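Local coordinates for protein oligoribonuclease (Colwellia psychrerythraea, PDB 6A4D) that probably hydrolyses very short RNA oligonucleotides to mononucleotides as a dimeric exonuclease of the DEDD type, built on an RNase H-like fold, at residues P63-I66 with E67-K71; S72-T75 with Q76-R79; A163-A166 with I167-S170; N110-G113 with Q114-R117. The protein carries 1 engineered substitution. One frame throughout, in Å; residues are numbered along the deposited sequence.

Contact 1 (P63-I66 with E67-K71); sequences PWCI and EHHGK. With 9RC (5'-O-[(S)-hydroxy(4-nitrophenoxy)phosphoryl]thymidine), chain D.
Trp64 and His69, five residues apart on helix 63-72, form a wall of the nucleotide pocket, and with His68, one turn on from Trp64, they make an aromatic cluster. The indole is sandwiched. The thymine of the bound 9RC lies over one face, its CAL 3.2 Å above the ring plane. Over the opposite face sits the His68 imidazole, and ND1 stands 3.1 Å above the plane. These two rings are not parallel, since their planes meet at 32°, and His68 CB adds a CH-pi contact over the six-membered ring. Trp64 reaches this place because CG is anti to the backbone N (chi1 -168°). His68 N and ND1 both donate to Trp64 O, the latter over 3.0 Å and from above the carbonyl plane. Trp64 also turns its edge toward the face of His69 in an offset edge-to-face pair, planes at 90°. His69 then meets the sugar in the plane of its own ring, where NE2 gives a weak bond to OAK of 9RC at 3.2 Å. Cys65 SG comes within 3.4 Å of the thymine carbonyl oxygen OAJ of 9RC. The thymine is probably gripped in part by its lie over the indole face, alongside polar bonds from the ligand to Glu17, Met18, Asn62 and Lys157, and the imidazole, held through ND1 to Trp64 O, probably helps keep the indole in place.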
loop_
_atom_site.group_PDB
_atom_site.type_symbol
_atom_site.label_atom_id
_atom_site.label_comp_id
_atom_site.label_asym_id
_atom_site.label_seq_id
_atom_site.Cartn_x
_atom_site.Cartn_y
_atom_site.Cartn_z
ATOM N N PRO A 63 -23.817 7.369 0.693
ATOM C CA PRO A 63 -24.979 6.455 0.944
ATOM C C PRO A 63 -24.600 5.005 1.313
ATOM O O PRO A 63 -25.273 4.377 2.155
ATOM C CB PRO A 63 -25.773 6.500 -0.364
ATOM C CG PRO A 63 -25.327 7.752 -1.054
ATOM C CD PRO A 63 -23.898 7.998 -0.645
ATOM N N TRP A 64 -23.529 4.492 0.689
ATOM C CA TRP A 64 -22.905 3.231 1.116
ATOM C C TRP A 64 -22.740 3.245 2.630
ATOM O O TRP A 64 -23.203 2.297 3.323
ATOM C CB TRP A 64 -21.546 3.041 0.458
ATOM C CG TRP A 64 -21.003 1.652 0.628
ATOM C CD1 TRP A 64 -21.179 0.592 -0.224
ATOM C CD2 TRP A 64 -20.192 1.167 1.704
ATOM N NE1 TRP A 64 -20.523 -0.520 0.252
ATOM C CE2 TRP A 64 -19.916 -0.203 1.438
ATOM C CE3 TRP A 64 -19.681 1.747 2.871
ATOM C CZ2 TRP A 64 -19.141 -1.005 2.302
ATOM C CZ3 TRP A 64 -18.911 0.946 3.729
ATOM C CH2 TRP A 64 -18.649 -0.414 3.434
ATOM N N CYS A 65 -22.145 4.344 3.140
ATOM C CA CYS A 65 -21.811 4.408 4.540
ATOM C C CYS A 65 -23.024 4.471 5.444
ATOM O O CYS A 65 -23.050 3.779 6.466
ATOM C CB CYS A 65 -20.821 5.537 4.852
ATOM S SG CYS A 65 -19.152 5.314 4.184
ATOM N N ILE A 66 -24.031 5.293 5.125
ATOM C CA ILE A 66 -25.219 5.337 6.031
ATOM C C ILE A 66 -25.874 3.960 5.965
ATOM O O ILE A 66 -26.284 3.434 6.989
ATOM C CB ILE A 66 -26.254 6.474 5.759
ATOM C CG1 ILE A 66 -26.848 6.382 4.354
ATOM C CG2 ILE A 66 -25.642 7.859 5.982
ATOM C CD1 ILE A 66 -27.837 7.480 4.045
ATOM N N GLU A 67 -25.874 3.368 4.765
ATOM C CA GLU A 67 -26.375 2.007 4.577
ATOM C C GLU A 67 -25.591 1.033 5.487
ATOM O O GLU A 67 -26.129 0.670 6.539
ATOM C CB GLU A 67 -26.380 1.608 3.088
ATOM C CG GLU A 67 -27.534 0.705 2.647
ATOM C CD GLU A 67 -27.353 -0.765 3.000
ATOM O OE1 GLU A 67 -26.198 -1.217 3.153
ATOM O OE2 GLU A 67 -28.373 -1.482 3.114
ATOM N N HIS A 68 -24.326 0.704 5.167
ATOM C CA HIS A 68 -23.577 -0.344 5.920
ATOM C C HIS A 68 -23.227 -0.035 7.373
ATOM O O HIS A 68 -23.291 -0.929 8.225
ATOM C CB HIS A 68 -22.341 -0.787 5.162
ATOM C CG HIS A 68 -22.670 -1.386 3.833
ATOM N ND1 HIS A 68 -22.786 -0.629 2.685
ATOM C CD2 HIS A 68 -22.981 -2.657 3.481
ATOM C CE1 HIS A 68 -23.112 -1.418 1.674
ATOM N NE2 HIS A 68 -23.235 -2.654 2.131
ATOM N N HIS A 69 -22.875 1.213 7.689
ATOM C CA HIS A 69 -22.597 1.546 9.096
ATOM C C HIS A 69 -23.847 1.720 9.875
ATOM O O HIS A 69 -23.857 1.429 11.092
ATOM C CB HIS A 69 -21.726 2.784 9.228
ATOM C CG HIS A 69 -20.392 2.613 8.588
ATOM N ND1 HIS A 69 -19.702 3.648 7.998
ATOM C CD2 HIS A 69 -19.645 1.502 8.402
ATOM C CE1 HIS A 69 -18.576 3.177 7.487
ATOM N NE2 HIS A 69 -18.519 1.879 7.720
ATOM N N GLY A 70 -24.897 2.214 9.194
ATOM C CA GLY A 70 -26.259 2.127 9.732
ATOM C C GLY A 70 -26.538 0.661 10.014
ATOM O O GLY A 70 -26.666 0.271 11.171
ATOM N N LYS A 71 -26.539 -0.144 8.948
ATOM C CA LYS A 71 -26.723 -1.602 9.030
ATOM C C LYS A 71 -26.071 -2.177 10.288
ATOM O O LYS A 71 -26.753 -2.797 11.082
ATOM C CB LYS A 71 -26.191 -2.313 7.773
ATOM C CG LYS A 71 -27.234 -2.988 6.899
ATOM C CD LYS A 71 -26.553 -3.639 5.686
ATOM C CE LYS A 71 -27.529 -4.367 4.757
ATOM N NZ LYS A 71 -28.005 -5.680 5.303
HETATM O OAJ 9RC D . -17.421 4.426 1.370
HETATM C CAE 9RC D . -17.148 3.264 1.074
HETATM N NAI 9RC D . -17.848 2.654 0.027
HETATM C CAL 9RC D . -17.584 1.350 -0.349
HETATM O OAS 9RC D . -18.251 0.855 -1.250
HETATM C CAT 9RC D . -16.600 0.624 0.304
HETATM C CAU 9RC D . -16.330 -0.705 -0.072
HETATM C CAF 9RC D . -15.904 1.253 1.323
HETATM N NAB 9RC D . -16.175 2.586 1.712
HETATM C CAA 9RC D . -15.415 3.265 2.825
HETATM O OAC 9RC D . -14.209 2.546 3.102
HETATM C CAD 9RC D . -16.175 3.292 4.134
HETATM C CAH 9RC D . -15.622 2.096 4.848
HETATM O OAK 9RC D . -15.668 2.219 6.256
HETATM C CAG 9RC D . -14.206 2.138 4.468
HETATM C CAR 9RC D . -13.529 0.738 4.709
HETATM O OAQ 9RC D . -14.038 -0.341 3.851
HETATM P PAP 9RC D . -14.597 -1.779 4.474
HETATM O OAO 9RC D . -13.504 -2.591 5.098
HETATM O OAN 9RC D . -15.686 -1.287 5.531
HETATM O OAM 9RC D . -15.478 -2.592 3.407
HETATM C CAV 9RC D . -15.165 -3.729 2.713
HETATM C CAW 9RC D . -15.881 -3.892 1.524
HETATM C CAY 9RC D . -15.678 -5.005 0.721
HETATM C CBA 9RC D . -14.741 -5.967 1.108
HETATM N NBB 9RC D . -14.578 -7.023 0.314
HETATM O OBD 9RC D . -13.426 -7.064 -0.626
HETATM O OBC 9RC D . -15.626 -8.101 0.374
HETATM C CAZ 9RC D . -14.013 -5.827 2.307
HETATM C CAX 9RC D . -14.224 -4.708 3.115
#

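Contact 2 (S72-T75 with Q76-R79); sequences SGLT and QRCR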
loop_
_atom_site.group_PDB
_atom_site.type_symbol
_atom_site.label_atom_id
_atom_site.label_comp_id
_atom_site.label_asym_id
_atom_site.label_seq_id
_atom_site.Cartn_x
_atom_site.Cartn_y
_atom_site.Cartn_z
ATOM N N SER A 72 -24.782 -1.899 10.513
ATOM C CA SER A 72 -24.028 -2.566 11.599
ATOM C C SER A 72 -24.109 -1.943 12.994
ATOM O O SER A 72 -23.572 -2.515 13.957
ATOM C CB SER A 72 -22.554 -2.736 11.205
ATOM O OG SER A 72 -21.752 -1.686 11.717
ATOM N N GLY A 73 -24.744 -0.783 13.119
ATOM C CA GLY A 73 -24.793 -0.056 14.400
ATOM C C GLY A 73 -23.431 0.479 14.835
ATOM O O GLY A 73 -23.163 0.628 16.046
ATOM N N LEU A 74 -22.565 0.740 13.851
ATOM C CA LEU A 74 -21.331 1.507 14.081
ATOM C C LEU A 74 -21.773 2.947 14.279
ATOM O O LEU A 74 -21.442 3.559 15.301
ATOM C CB LEU A 74 -20.355 1.409 12.902
ATOM C CG LEU A 74 -19.084 2.278 12.900
ATOM C CD1 LEU A 74 -18.270 2.112 14.175
ATOM C CD2 LEU A 74 -18.214 1.926 11.699
ATOM N N THR A 75 -22.562 3.439 13.315
ATOM C CA THR A 75 -23.227 4.728 13.417
ATOM C C THR A 75 -23.776 5.020 14.796
ATOM O O THR A 75 -23.601 6.136 15.303
ATOM C CB THR A 75 -24.373 4.876 12.435
ATOM O OG1 THR A 75 -23.898 4.605 11.121
ATOM C CG2 THR A 75 -24.914 6.311 12.472
ATOM N N GLN A 76 -24.396 4.017 15.407
ATOM C CA GLN A 76 -24.987 4.189 16.720
ATOM C C GLN A 76 -23.908 4.265 17.781
ATOM O O GLN A 76 -23.959 5.152 18.657
ATOM C CB GLN A 76 -25.992 3.058 17.042
ATOM C CG GLN A 76 -26.575 3.060 18.468
ATOM C CD GLN A 76 -27.161 4.411 18.922
ATOM O OE1 GLN A 76 -27.652 5.214 18.122
ATOM N NE2 GLN A 76 -27.110 4.652 20.222
ATOM N N ARG A 77 -22.948 3.331 17.723
ATOM C CA ARG A 77 -21.802 3.389 18.649
ATOM C C ARG A 77 -21.023 4.710 18.562
ATOM O O ARG A 77 -20.447 5.133 19.542
ATOM C CB ARG A 77 -20.856 2.208 18.452
ATOM C CG ARG A 77 -21.338 0.949 19.144
ATOM C CD ARG A 77 -20.778 -0.262 18.408
ATOM N NE ARG A 77 -19.350 -0.245 18.624
ATOM C CZ ARG A 77 -18.398 -0.470 17.725
ATOM N NH1 ARG A 77 -18.702 -0.782 16.473
ATOM N NH2 ARG A 77 -17.114 -0.377 18.107
ATOM N N CYS A 78 -21.024 5.337 17.394
ATOM C CA CYS A 78 -20.335 6.592 17.182
ATOM C C CYS A 78 -21.112 7.746 17.883
ATOM O O CYS A 78 -20.497 8.561 18.593
ATOM C CB CYS A 78 -20.041 6.830 15.679
ATOM S SG CYS A 78 -18.670 5.799 14.995
ATOM N N ARG A 79 -22.441 7.778 17.720
ATOM C CA ARG A 79 -23.344 8.663 18.520
ATOM C C ARG A 79 -23.221 8.484 20.042
ATOM O O ARG A 79 -23.253 9.466 20.772
ATOM C CB ARG A 79 -24.806 8.448 18.127
ATOM C CG ARG A 79 -25.183 8.907 16.723
ATOM C CD ARG A 79 -26.700 8.760 16.515
ATOM N NE ARG A 79 -27.055 8.500 15.112
ATOM C CZ ARG A 79 -27.016 9.404 14.116
ATOM N NH1 ARG A 79 -26.639 10.671 14.328
ATOM N NH2 ARG A 79 -27.332 9.039 12.871
HETATM O O HOH W 1 -21.876 -2.144 15.925
#
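The guanidinium groups of Arg77 and Arg79 are each met obliquely by an apolar branch from the preceding turn, Leu74 CD1 for Arg77 and Thr75 CG2 for Arg79. Leu74 CD1 lies 3.7 Å from Arg77 NH1, and the same methyl touches Cys78 SG at 3.8 Å, so one leucine branch serves two partners on the next turn. Thr75 and Arg79 run side by side in the same direction, with CG2 of Thr75 3.7 Å from NH2 of Arg79. The threonine methyl is turned that way by its first torsion (chi1 -54°), which places CG2 anti to the backbone N. Backbone bonds run beneath these pairs: Cys78 N to Leu74 O at 2.8 Å, and Arg79 N to Thr75 O. Gly73 has positive phi and closes the preceding helix in a Schellman motif while standing at the N-cap of helix 74-80; its O accepts Arg77 N at 3.2 Å. A water donates to Ser72 O at 2.6 Å and weakly accepts from Arg77 NH1. Both arginine heads have stronger mates beyond this turn: Arg79 forms salt bridges with Asp55 and Asp59, and Arg77 with Glu30. Helix 74-80 packs Thr75, Cys78 and Arg79 on Leu58 of helix 55-59, lays Arg77 and Cys78 against strand 42-50, and sets Leu74 and Thr75 on His69 of helix 63-72.

Contact 3 (A163-A166 with I167-S170); sequences ALDA and IKES. Engineered in segment 163-166: Ala166 (natural residue Asp). With 9RC (5'-O-[(S)-hydroxy(4-nitrophenoxy)phosphoryl]thymidine), chain C.
Ser170 N donates to Ala166 O at 3.1 Å, and the hydroxyl of Ser170 lies beside the same oxygen, OG being 3.2 Å from Ala166 O. The hydroxyl is turned back along the helix because OG stands anti to the carbonyl carbon (chi1 -46°); Ser170 OG is hydrogen-bonded to Asn110 OD1. Glu169 presses on the same carbonyl from its aliphatic root, with CB 3.1 Å from Ala166 O. Ala166 is an engineered substitution for the natural aspartate; its CB packs on Asp15 of strand 11-18, in a family whose metal-dependent active site typically gathers acidic residues. Helix 163-180 lies against the central sheet of the RNase H-like exonuclease fold. Its inner side carries Ile167, whose CG1 rests 3.4 Å from Ala163 O, and the isoleucine reaches Trp13 and Ala32 on two strands. Lys168 extends along the helix with CG and CD over Leu164 O, the CD-to-O distance being 3.3 Å. Its NZ remains 4.4 Å from Asp165 OD2, near enough for charge attraction but too far for a salt bridge. Glu169 runs out extended beyond CG, and its OE1 is bonded to Thr158 OG1. OE2 of Glu169 stands 3.8 Å from NBB of the nitro group of the bound 9RC. Replacing Glu169 with an alanine would probably leave the Thr158 hydroxyl without this mate and open a gap beside that nitro group. The backbone O of Glu169 is 2.8 Å from OBC of the same 9RC group.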
loop_
_atom_site.group_PDB
_atom_site.type_symbol
_atom_site.label_atom_id
_atom_site.label_comp_id
_atom_site.label_asym_id
_atom_site.label_seq_id
_atom_site.Cartn_x
_atom_site.Cartn_y
_atom_site.Cartn_z
ATOM N N ALA A 163 -14.805 -4.273 13.218
ATOM C CA ALA A 163 -13.464 -4.017 12.713
ATOM C C ALA A 163 -12.544 -5.148 13.179
ATOM O O ALA A 163 -11.678 -5.551 12.400
ATOM C CB ALA A 163 -12.931 -2.657 13.139
ATOM N N LEU A 164 -12.748 -5.683 14.399
ATOM C CA LEU A 164 -11.920 -6.793 14.889
ATOM C C LEU A 164 -12.033 -8.029 14.022
ATOM O O LEU A 164 -11.047 -8.760 13.857
ATOM C CB LEU A 164 -12.243 -7.223 16.315
ATOM C CG LEU A 164 -11.448 -6.690 17.510
ATOM C CD1 LEU A 164 -11.832 -7.488 18.752
ATOM C CD2 LEU A 164 -9.944 -6.742 17.384
ATOM N N ASP A 165 -13.230 -8.270 13.502
ATOM C CA ASP A 165 -13.488 -9.457 12.711
ATOM C C ASP A 165 -13.057 -9.260 11.274
ATOM O O ASP A 165 -12.757 -10.220 10.620
ATOM C CB ASP A 165 -14.965 -9.889 12.781
ATOM C CG ASP A 165 -15.247 -10.781 13.978
ATOM O OD1 ASP A 165 -15.123 -12.020 13.864
ATOM O OD2 ASP A 165 -15.575 -10.250 15.047
ATOM N N ALA A 166 -13.067 -8.036 10.763
ATOM C CA ALA A 166 -12.403 -7.793 9.508
ATOM C C ALA A 166 -10.884 -8.169 9.607
ATOM O O ALA A 166 -10.374 -8.825 8.721
ATOM C CB ALA A 166 -12.608 -6.363 9.078
ATOM N N ILE A 167 -10.207 -7.790 10.700
ATOM C CA ILE A 167 -8.789 -8.049 10.914
ATOM C C ILE A 167 -8.524 -9.539 11.025
ATOM O O ILE A 167 -7.551 -10.016 10.454
ATOM C CB ILE A 167 -8.233 -7.421 12.221
ATOM C CG1 ILE A 167 -8.301 -5.893 12.185
ATOM C CG2 ILE A 167 -6.777 -7.833 12.460
ATOM C CD1 ILE A 167 -8.079 -5.231 13.537
ATOM N N LYS A 168 -9.357 -10.262 11.788
ATOM C CA LYS A 168 -9.158 -11.698 11.994
ATOM C C LYS A 168 -9.347 -12.400 10.698
ATOM O O LYS A 168 -8.619 -13.363 10.390
ATOM C CB LYS A 168 -10.112 -12.260 13.011
ATOM C CG LYS A 168 -9.846 -11.748 14.420
ATOM C CD LYS A 168 -11.135 -11.724 15.238
ATOM C CE LYS A 168 -10.866 -11.725 16.732
ATOM N NZ LYS A 168 -12.154 -11.534 17.434
ATOM N N GLU A 169 -10.295 -11.903 9.918
ATOM C CA GLU A 169 -10.431 -12.316 8.530
ATOM C C GLU A 169 -9.185 -12.196 7.583
ATOM O O GLU A 169 -8.955 -13.046 6.756
ATOM C CB GLU A 169 -11.620 -11.578 7.898
ATOM C CG GLU A 169 -12.869 -12.428 7.749
ATOM C CD GLU A 169 -13.981 -11.689 7.033
ATOM O OE1 GLU A 169 -15.069 -11.591 7.648
ATOM O OE2 GLU A 169 -13.753 -11.208 5.876
ATOM N N SER A 170 -8.467 -11.092 7.664
ATOM C CA SER A 170 -7.262 -10.864 6.878
ATOM C C SER A 170 -6.176 -11.842 7.303
ATOM O O SER A 170 -5.505 -12.411 6.454
ATOM C CB SER A 170 -6.716 -9.424 7.078
ATOM O OG SER A 170 -7.758 -8.462 6.999
HETATM O OAJ 9RC C . -10.099 1.717 -1.254
HETATM C CAE 9RC C . -11.049 1.264 -1.895
HETATM N NAI 9RC C . -11.418 1.875 -3.083
HETATM C CAL 9RC C . -12.490 1.373 -3.833
HETATM O OAS 9RC C . -12.781 1.957 -4.882
HETATM C CAT 9RC C . -13.183 0.236 -3.392
HETATM C CAU 9RC C . -14.253 -0.309 -4.122
HETATM C CAF 9RC C . -12.800 -0.346 -2.197
HETATM N NAB 9RC C . -11.719 0.189 -1.460
HETATM C CAA 9RC C . -11.292 -0.388 -0.183
HETATM O OAC 9RC C . -10.651 -1.624 -0.363
HETATM C CAD 9RC C . -12.499 -0.711 0.662
HETATM C CAH 9RC C . -11.886 -1.566 1.696
HETATM O OAK 9RC C . -11.476 -0.723 2.740
HETATM C CAG 9RC C . -10.688 -2.161 0.972
HETATM C CAR 9RC C . -10.932 -3.625 0.806
HETATM O OAQ 9RC C . -9.887 -4.098 -0.029
HETATM P PAP 9RC C . -9.876 -5.622 -0.440
HETATM O OAO 9RC C . -8.449 -5.812 -1.150
HETATM O OAN 9RC C . -10.898 -5.768 -1.501
HETATM O OAM 9RC C . -10.151 -6.268 0.957
HETATM C CAV 9RC C . -10.350 -7.505 1.559
HETATM C CAW 9RC C . -10.541 -7.560 2.988
HETATM C CAY 9RC C . -10.697 -8.820 3.673
HETATM C CBA 9RC C . -10.691 -10.046 2.937
HETATM N NBB 9RC C . -10.821 -11.330 3.443
HETATM O OBD 9RC C . -11.773 -12.455 2.746
HETATM O OBC 9RC C . -10.013 -11.709 4.492
HETATM C CAZ 9RC C . -10.513 -9.932 1.555
HETATM C CAX 9RC C . -10.339 -8.718 0.850
#

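Contact 4 (N110-G113 with Q114-R117); sequences NSIG and QDRR. With 9RC (5'-O-[(S)-hydroxy(4-nitrophenoxy)phosphoryl]thymidine), chain C.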
loop_
_atom_site.group_PDB
_atom_site.type_symbol
_atom_site.label_atom_id
_atom_site.label_comp_id
_atom_site.label_asym_id
_atom_site.label_seq_id
_atom_site.Cartn_x
_atom_site.Cartn_y
_atom_site.Cartn_z
ATOM N N ASN A 110 -5.690 -6.048 4.590
ATOM C CA ASN A 110 -6.092 -6.093 3.188
ATOM C C ASN A 110 -6.185 -4.640 2.714
ATOM O O ASN A 110 -6.813 -3.860 3.368
ATOM C CB ASN A 110 -7.470 -6.755 3.042
ATOM C CG ASN A 110 -7.413 -8.277 3.090
ATOM O OD1 ASN A 110 -7.645 -8.890 4.130
ATOM N ND2 ASN A 110 -7.177 -8.891 1.941
ATOM N N SER A 111 -5.618 -4.307 1.559
ATOM C CA SER A 111 -5.632 -2.930 1.019
ATOM C C SER A 111 -5.327 -1.927 2.131
ATOM O O SER A 111 -5.963 -0.848 2.283
ATOM C CB SER A 111 -6.948 -2.629 0.276
ATOM O OG SER A 111 -6.919 -3.236 -0.993
ATOM N N ILE A 112 -4.285 -2.283 2.872
ATOM C CA ILE A 112 -3.901 -1.555 4.072
ATOM C C ILE A 112 -3.372 -0.114 3.787
ATOM O O ILE A 112 -3.461 0.759 4.662
ATOM C CB ILE A 112 -2.899 -2.397 4.893
ATOM C CG1 ILE A 112 -2.704 -1.889 6.315
ATOM C CG2 ILE A 112 -1.534 -2.407 4.200
ATOM C CD1 ILE A 112 -3.922 -1.899 7.191
ATOM N N GLY A 113 -2.825 0.098 2.594
ATOM C CA GLY A 113 -2.380 1.409 2.075
ATOM C C GLY A 113 -3.519 2.415 2.203
ATOM O O GLY A 113 -3.310 3.605 2.587
ATOM N N GLN A 114 -4.737 1.957 1.926
ATOM C CA GLN A 114 -5.853 2.857 1.992
ATOM C C GLN A 114 -6.039 3.344 3.397
ATOM O O GLN A 114 -6.243 4.549 3.616
ATOM C CB GLN A 114 -7.131 2.215 1.486
ATOM C CG GLN A 114 -8.395 3.058 1.641
ATOM C CD GLN A 114 -8.436 4.346 0.791
ATOM O OE1 GLN A 114 -7.612 4.588 -0.090
ATOM N NE2 GLN A 114 -9.422 5.129 1.034
ATOM N N ASP A 115 -5.987 2.430 4.364
ATOM C CA ASP A 115 -6.111 2.836 5.787
ATOM C C ASP A 115 -4.953 3.769 6.190
ATOM O O ASP A 115 -5.146 4.649 6.993
ATOM C CB ASP A 115 -6.076 1.653 6.756
ATOM C CG ASP A 115 -7.141 0.572 6.471
ATOM O OD1 ASP A 115 -7.108 -0.042 5.375
ATOM O OD2 ASP A 115 -7.936 0.275 7.399
ATOM N N ARG A 116 -3.758 3.544 5.647
ATOM C CA ARG A 116 -2.582 4.287 6.067
ATOM C C ARG A 116 -2.684 5.748 5.642
ATOM O O ARG A 116 -2.116 6.617 6.288
ATOM C CB ARG A 116 -1.336 3.609 5.496
ATOM C CG ARG A 116 -0.003 4.292 5.705
ATOM C CD ARG A 116 1.109 3.257 5.521
ATOM N NE ARG A 116 2.195 3.634 6.380
ATOM C CZ ARG A 116 3.090 2.851 6.934
ATOM N NH1 ARG A 116 3.149 1.552 6.701
ATOM N NH2 ARG A 116 4.004 3.433 7.675
ATOM N N ARG A 117 -3.428 6.005 4.588
ATOM C CA ARG A 117 -3.793 7.374 4.204
ATOM C C ARG A 117 -4.521 8.166 5.297
ATOM O O ARG A 117 -4.243 9.359 5.512
ATOM C CB ARG A 117 -4.703 7.368 2.989
ATOM C CG ARG A 117 -4.050 6.947 1.709
ATOM C CD ARG A 117 -5.109 6.772 0.610
ATOM N NE ARG A 117 -5.494 8.046 -0.040
ATOM C CZ ARG A 117 -6.597 8.235 -0.762
ATOM N NH1 ARG A 117 -7.503 7.264 -0.917
ATOM N NH2 ARG A 117 -6.814 9.423 -1.307
HETATM O OAJ 9RC C . -10.099 1.717 -1.254
HETATM C CAE 9RC C . -11.049 1.264 -1.895
HETATM N NAI 9RC C . -11.418 1.875 -3.083
HETATM C CAL 9RC C . -12.490 1.373 -3.833
HETATM O OAS 9RC C . -12.781 1.957 -4.882
HETATM C CAT 9RC C . -13.183 0.236 -3.392
HETATM C CAU 9RC C . -14.253 -0.309 -4.122
HETATM C CAF 9RC C . -12.800 -0.346 -2.197
HETATM N NAB 9RC C . -11.719 0.189 -1.460
HETATM C CAA 9RC C . -11.292 -0.388 -0.183
HETATM O OAC 9RC C . -10.651 -1.624 -0.363
HETATM C CAD 9RC C . -12.499 -0.711 0.662
HETATM C CAH 9RC C . -11.886 -1.566 1.696
HETATM O OAK 9RC C . -11.476 -0.723 2.740
HETATM C CAG 9RC C . -10.688 -2.161 0.972
HETATM C CAR 9RC C . -10.932 -3.625 0.806
HETATM O OAQ 9RC C . -9.887 -4.098 -0.029
HETATM P PAP 9RC C . -9.876 -5.622 -0.440
HETATM O OAO 9RC C . -8.449 -5.812 -1.150
HETATM O OAN 9RC C . -10.898 -5.768 -1.501
HETATM O OAM 9RC C . -10.151 -6.268 0.957
HETATM C CAV 9RC C . -10.350 -7.505 1.559
HETATM C CAW 9RC C . -10.541 -7.560 2.988
HETATM C CAY 9RC C . -10.697 -8.820 3.673
HETATM C CBA 9RC C . -10.691 -10.046 2.937
HETATM N NBB 9RC C . -10.821 -11.330 3.443
HETATM O OBD 9RC C . -11.773 -12.455 2.746
HETATM O OBC 9RC C . -10.013 -11.709 4.492
HETATM C CAZ 9RC C . -10.513 -9.932 1.555
HETATM C CAX 9RC C . -10.339 -8.718 0.850
#
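The tight part of this contact is the buried start of helix 112-122, where Gln114 N donates to Ser111 O at 3.1 Å and Gln114 CB packs 3.4 Å from that oxygen. Ile112 crosses Asp115 at about a right angle, and both are buried against strand 11-18. On the partly exposed side the two arginines are held by polar bonds and not by close packing: Arg116 reaches away to Glu127, Asn134 and His131, while Arg117 NH1 donates to Gln114 OE1 at 2.8 Å, with the oxygen in the guanidinium plane. Gln114 can meet it because its chain bends at chi2 (66°), and NE2 is bonded to Leu21 O. A leucine in place of Gln114 is likely to leave Arg117 NH1 and Leu21 O without these mates and the guanidinium freer to turn. Ahead of the helix, Ser111 OG donates to phosphate oxygen OAO of 9RC at 3.0 Å, and Asn110 OD1 lies 3.1 Å from CAY of the nitrophenyl ring. Asn110 ND2 is hydrogen-bonded to Ser138 and Glu173. This strand-to-helix turn after strand 107-109 forms one wall of a ligand site to which Tyr132 and Arg133 of the second subunit also contribute hydrogen bonds.

How the contacts relate
Contacts 1 and 2 are joined directly, helix 63-72 passing into helix 74-80, with His69 O 3.1 Å from Leu74 N and 3.2 Å from Thr75 OG1; their centres are 10 Å apart. Contacts 3 and 4 meet where Ser170 OG lies 2.9 Å from Asn110 OD1, and both touch the 9RC of chain C, contact 3 at the nitro group, contact 4 along the nitrophenyl ring, phosphate and base. Contact 1 instead holds the 9RC of chain D, and its centre lies about 20 Å from that of contact 4. Contact 2 stands behind His69. Two neighbouring ligand sites are thus lined by different helices and the loop before helix 112-122, the second subunit adding to the chain C site.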